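Local coordinates for protein glutathione transferase (Leptospira interrogans serovar Lai, PDB 3UBK) that binds glutathione and, as a member of the glutathione transferase family, probably conjugates it to other compounds, at residues Lys17-Ile22 / Tyr29-Ile34; His177-Asp180 / Gly184-Glu187. All coordinates share one frame; numbering follows the deposited sequence.

Contact 1: residues Lys17-Ile22 / Tyr29-Ile34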
# COMPACT_ATOMS: atom_id res chain seq x y z
N LYS A 17 5.94 -7.46 10.43
CA LYS A 17 6.17 -7.62 9.00
C LYS A 17 7.63 -7.28 8.63
O LYS A 17 8.31 -8.04 7.93
CB LYS A 17 5.19 -6.73 8.22
CG LYS A 17 5.46 -6.57 6.72
CD LYS A 17 4.54 -5.45 6.20
CE LYS A 17 4.74 -5.10 4.75
NZ LYS A 17 4.00 -3.81 4.47
N VAL A 18 8.11 -6.14 9.09
CA VAL A 18 9.49 -5.70 8.80
C VAL A 18 10.52 -6.62 9.48
O VAL A 18 11.54 -7.02 8.89
CB VAL A 18 9.72 -4.23 9.23
CG1 VAL A 18 11.21 -3.88 9.17
CG2 VAL A 18 8.89 -3.26 8.35
N LYS A 19 10.24 -6.96 10.73
CA LYS A 19 11.13 -7.81 11.52
C LYS A 19 11.35 -9.18 10.87
O LYS A 19 12.47 -9.72 10.88
CB LYS A 19 10.50 -7.95 12.92
CG LYS A 19 11.44 -8.24 14.04
CD LYS A 19 10.74 -7.95 15.37
CE LYS A 19 11.32 -8.82 16.46
NZ LYS A 19 10.71 -8.54 17.80
N LEU A 20 10.29 -9.77 10.32
CA LEU A 20 10.41 -11.03 9.61
C LEU A 20 11.43 -10.97 8.46
O LEU A 20 12.22 -11.91 8.24
CB LEU A 20 9.04 -11.47 9.07
CG LEU A 20 8.01 -11.99 10.08
CD1 LEU A 20 6.56 -11.94 9.52
CD2 LEU A 20 8.39 -13.40 10.53
N GLY A 21 11.39 -9.87 7.71
CA GLY A 21 12.31 -9.68 6.58
C GLY A 21 13.74 -9.50 7.05
O GLY A 21 14.65 -10.11 6.49
N ILE A 22 13.94 -8.68 8.07
CA ILE A 22 15.28 -8.47 8.65
C ILE A 22 15.87 -9.78 9.16
O ILE A 22 17.03 -10.11 8.88
CB ILE A 22 15.23 -7.42 9.79
CG1 ILE A 22 15.00 -6.01 9.23
CG2 ILE A 22 16.52 -7.44 10.64
CD1 ILE A 22 14.61 -4.94 10.31
N TYR A 29 20.15 -5.90 13.89
CA TYR A 29 19.35 -4.71 14.14
C TYR A 29 19.14 -4.54 15.64
O TYR A 29 19.32 -5.48 16.41
CB TYR A 29 17.99 -4.86 13.46
CG TYR A 29 17.16 -5.95 14.08
CD1 TYR A 29 17.48 -7.29 13.89
CD2 TYR A 29 16.05 -5.65 14.87
CE1 TYR A 29 16.73 -8.30 14.46
CE2 TYR A 29 15.30 -6.65 15.45
CZ TYR A 29 15.64 -7.97 15.25
OH TYR A 29 14.90 -8.98 15.82
N GLU A 30 18.77 -3.34 16.06
CA GLU A 30 18.24 -3.16 17.40
C GLU A 30 16.79 -2.70 17.31
O GLU A 30 16.46 -1.82 16.51
CB GLU A 30 19.07 -2.17 18.21
CG GLU A 30 20.18 -2.85 19.03
CD GLU A 30 20.75 -1.95 20.12
OE1 GLU A 30 20.46 -0.73 20.11
OE2 GLU A 30 21.48 -2.48 20.98
N GLN A 31 15.93 -3.31 18.10
CA GLN A 31 14.54 -2.89 18.14
C GLN A 31 14.33 -1.94 19.32
O GLN A 31 14.64 -2.27 20.47
CB GLN A 31 13.62 -4.10 18.24
CG GLN A 31 12.15 -3.75 18.18
CD GLN A 31 11.28 -4.99 18.22
OE1 GLN A 31 11.78 -6.12 18.28
NE2 GLN A 31 9.96 -4.79 18.17
N ILE A 32 13.81 -0.75 19.01
CA ILE A 32 13.54 0.27 20.01
C ILE A 32 12.05 0.33 20.24
O ILE A 32 11.29 0.72 19.36
CB ILE A 32 14.04 1.65 19.55
CG1 ILE A 32 15.54 1.59 19.24
CG2 ILE A 32 13.75 2.72 20.62
CD1 ILE A 32 16.34 0.88 20.31
N ARG A 33 11.64 -0.10 21.43
CA ARG A 33 10.23 -0.24 21.74
C ARG A 33 9.65 1.12 22.05
O ARG A 33 10.01 1.75 23.05
CB ARG A 33 10.02 -1.20 22.91
CG ARG A 33 8.59 -1.63 23.14
CD ARG A 33 8.53 -2.67 24.24
NE ARG A 33 9.57 -2.42 25.22
CZ ARG A 33 10.78 -2.98 25.19
NH1 ARG A 33 11.09 -3.87 24.25
NH2 ARG A 33 11.67 -2.66 26.13
N ILE A 34 8.78 1.58 21.18
CA ILE A 34 7.98 2.75 21.43
C ILE A 34 6.59 2.46 20.89
O ILE A 34 6.39 1.47 20.16
CB ILE A 34 8.55 4.01 20.74
CG1 ILE A 34 8.68 3.76 19.23
CG2 ILE A 34 9.88 4.41 21.36
CD1 ILE A 34 8.97 5.01 18.42

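Contact 2: residues His177-Asp180 / Gly184-Glu187. With SO4 (sulfate ion), chain E.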
# COMPACT_ATOMS: atom_id res chain seq x y z
N HIS A 177 -15.12 -18.14 11.29
CA HIS A 177 -13.89 -17.45 10.95
C HIS A 177 -13.54 -17.48 9.49
O HIS A 177 -13.30 -18.50 8.92
CB HIS A 177 -12.74 -18.08 11.72
CG HIS A 177 -11.71 -17.10 12.17
ND1 HIS A 177 -10.83 -16.50 11.31
CD2 HIS A 177 -11.42 -16.62 13.40
CE1 HIS A 177 -10.04 -15.69 11.98
NE2 HIS A 177 -10.38 -15.74 13.25
N PRO A 178 -13.44 -16.30 8.94
CA PRO A 178 -13.06 -16.10 7.54
C PRO A 178 -11.79 -16.88 7.19
O PRO A 178 -11.73 -17.54 6.16
CB PRO A 178 -12.78 -14.59 7.47
CG PRO A 178 -13.64 -14.01 8.55
CD PRO A 178 -13.63 -15.02 9.66
N LEU A 179 -10.79 -16.81 8.06
CA LEU A 179 -9.51 -17.46 7.78
C LEU A 179 -9.64 -18.96 7.57
O LEU A 179 -8.82 -19.57 6.87
CB LEU A 179 -8.49 -17.16 8.87
CG LEU A 179 -7.46 -16.14 8.41
CD1 LEU A 179 -6.41 -15.92 9.49
CD2 LEU A 179 -6.81 -16.65 7.13
N ASP A 180 -10.65 -19.57 8.17
CA ASP A 180 -10.88 -21.00 8.00
C ASP A 180 -11.14 -21.31 6.53
O ASP A 180 -11.01 -22.45 6.09
CB ASP A 180 -12.04 -21.46 8.88
CG ASP A 180 -11.75 -21.30 10.36
OD1 ASP A 180 -10.83 -21.98 10.86
OD2 ASP A 180 -12.42 -20.48 11.02
N GLY A 184 -4.94 -23.91 3.24
CA GLY A 184 -3.49 -24.02 3.40
C GLY A 184 -2.91 -23.16 4.51
O GLY A 184 -1.75 -23.33 4.90
N TRP A 185 -3.72 -22.25 5.03
CA TRP A 185 -3.25 -21.34 6.08
C TRP A 185 -2.73 -22.00 7.37
O TRP A 185 -1.73 -21.57 7.93
CB TRP A 185 -4.33 -20.34 6.46
CG TRP A 185 -4.01 -19.67 7.76
CD1 TRP A 185 -4.72 -19.76 8.92
CD2 TRP A 185 -2.88 -18.83 8.04
NE1 TRP A 185 -4.11 -19.02 9.91
CE2 TRP A 185 -2.98 -18.44 9.39
CE3 TRP A 185 -1.80 -18.37 7.28
CZ2 TRP A 185 -2.03 -17.62 10.00
CZ3 TRP A 185 -0.87 -17.54 7.89
CH2 TRP A 185 -0.99 -17.17 9.23
N LYS A 186 -3.45 -23.00 7.87
CA LYS A 186 -3.06 -23.60 9.14
C LYS A 186 -1.73 -24.32 8.96
O LYS A 186 -0.84 -24.22 9.79
CB LYS A 186 -4.13 -24.56 9.66
CG LYS A 186 -5.43 -23.88 10.12
CD LYS A 186 -5.16 -22.81 11.18
CE LYS A 186 -6.46 -22.22 11.73
NZ LYS A 186 -7.31 -21.58 10.69
N GLU A 187 -1.62 -25.06 7.87
CA GLU A 187 -0.41 -25.80 7.57
C GLU A 187 0.79 -24.84 7.36
O GLU A 187 1.89 -25.09 7.85
CB GLU A 187 -0.65 -26.67 6.34
CG GLU A 187 0.35 -27.80 6.15
CD GLU A 187 -0.01 -28.68 4.96
OE1 GLU A 187 0.84 -29.51 4.55
OE2 GLU A 187 -1.13 -28.54 4.44
S SO4 E . -5.29 -25.31 6.57
O1 SO4 E . -5.77 -26.27 7.57
O2 SO4 E . -5.87 -25.62 5.26
O3 SO4 E . -5.70 -23.96 6.97
O4 SO4 E . -3.83 -25.41 6.47

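Contact 1: residues Lys17-Ile22 / Tyr29-Ile34
Ile-22 and Lys-19 reach from helix 13-25 to the side chains of Tyr-29 and Gln-31 on strand 29-32. Helix and strand are the second and third elements of the beta-alpha-beta unit that opens the thioredoxin-like N-terminal domain of a glutathione transferase. The two segments run nearly antiparallel, at 164°, with their axes 11.0 Å apart, so side chains alone span the gap. The tight end is apolar: CG2 of Ile-22 comes obliquely against the ring of Tyr-29, 3.4 Å from CD1, and Leu-27 and Leu-71 also lie against Ile-22. With CG between its own backbone N and carbonyl carbon (chi1 67°), Tyr-29 has the CD1 side of its ring at Ile-22 and its hydroxyl near Lys-19. Toward the hydroxyl the packing is looser. There the aliphatic part of Lys-19 crosses Tyr-29 at about a right angle, with CE 3.6 Å from OH. Ile-22 and Lys-19 are buried, Tyr-29 and Gln-31 partly exposed, and a glycerol, probably from the crystallisation liquor, hydrogen-bonds Gln-31 OE1. The extended chain of Lys-19 runs past the hydroxyl and brings NZ to Gln-31. That ammonium also forms a salt bridge with Asp-204 of helix 196-213, tying the N-terminal domain to the C-terminal helices. The amide of Gln-31 is held from both ends, since NE2 donates to Gly-8 O and Ser-10 OG, which should fix its flip. On the carbonyl end, OE1 accepts from Lys-19 NZ at 2.7 Å, in the carbonyl plane on a lone pair, with a C=O...N angle of 131°.

Contact 2: residues His177-Asp180 / Gly184-Glu187
The indole of Trp-185 carries Leu-179 over one face: CD1 stands 4.2 Å from the centroid of the five-membered ring, 25° off its normal, a CH-pi contact displaced toward the NE1 rim. The second methyl, CD2, meets the same ring at 4.2 Å from CD1 of Trp-185. The indole also meets the ring of Phe-189, their planes nearly parallel. At the indole edge, in plane, lies the ammonium of Lys-186, while NE1 makes a weak hydrogen bond to Asp-166 of helix 153-169. The imidazole of His-177 is used edge-on as well: Leu-179 N donates to ND1 at 3.3 Å, close to the ring plane, though the bond is bent (143°). This bond, together with Asp-180 N to His-177 O, curls residues 177-180 into a turn from which Leu-179 points to the tryptophan. In the all-helical C-terminal domain of the glutathione transferase fold, the contact joins the loop after helix 153-169 to the first turn of helix 185-193, with Gly-184 as N-cap residue. A sulfate, probably from the crystallisation liquor, sits on that helix end, where the backbone N-H groups and the helix dipole would suit an anion. Its O2 takes a bond from Gly-184 N, O3 one of 2.6 Å from Lys-186 N, and O4 one of 2.6 Å from Glu-187 N. Lys-186 packs CB and CG against the sulfate, but its chain bends at chi2 and again at chi4, turning the ammonium back toward the loop. There NZ forms a long salt bridge with Asp-180 OD1, at 3.5 Å, on the exposed side of the contact.

How the contacts relate
Contact 1 and contact 2 belong to different domains and lie on opposite sides of the chain's centre, their own centres 26 Å apart. Both are partly buried, but none of the touching residues of contact 1 is exposed, whereas Asp-180 and Lys-186 of contact 2 are. Contact 1 spans the gap between a helix and an outermost strand of the sheet; contact 2 ties a loop to the helix that soon follows it. Each brings an aliphatic side chain against an aromatic ring, obliquely in contact 1 and over a face in contact 2. The lysine of contact 1 hydrogen-bonds an amide near the glutathione site; that of contact 2, away from that site, makes a long surface salt bridge beside a sulfate-occupied helix end.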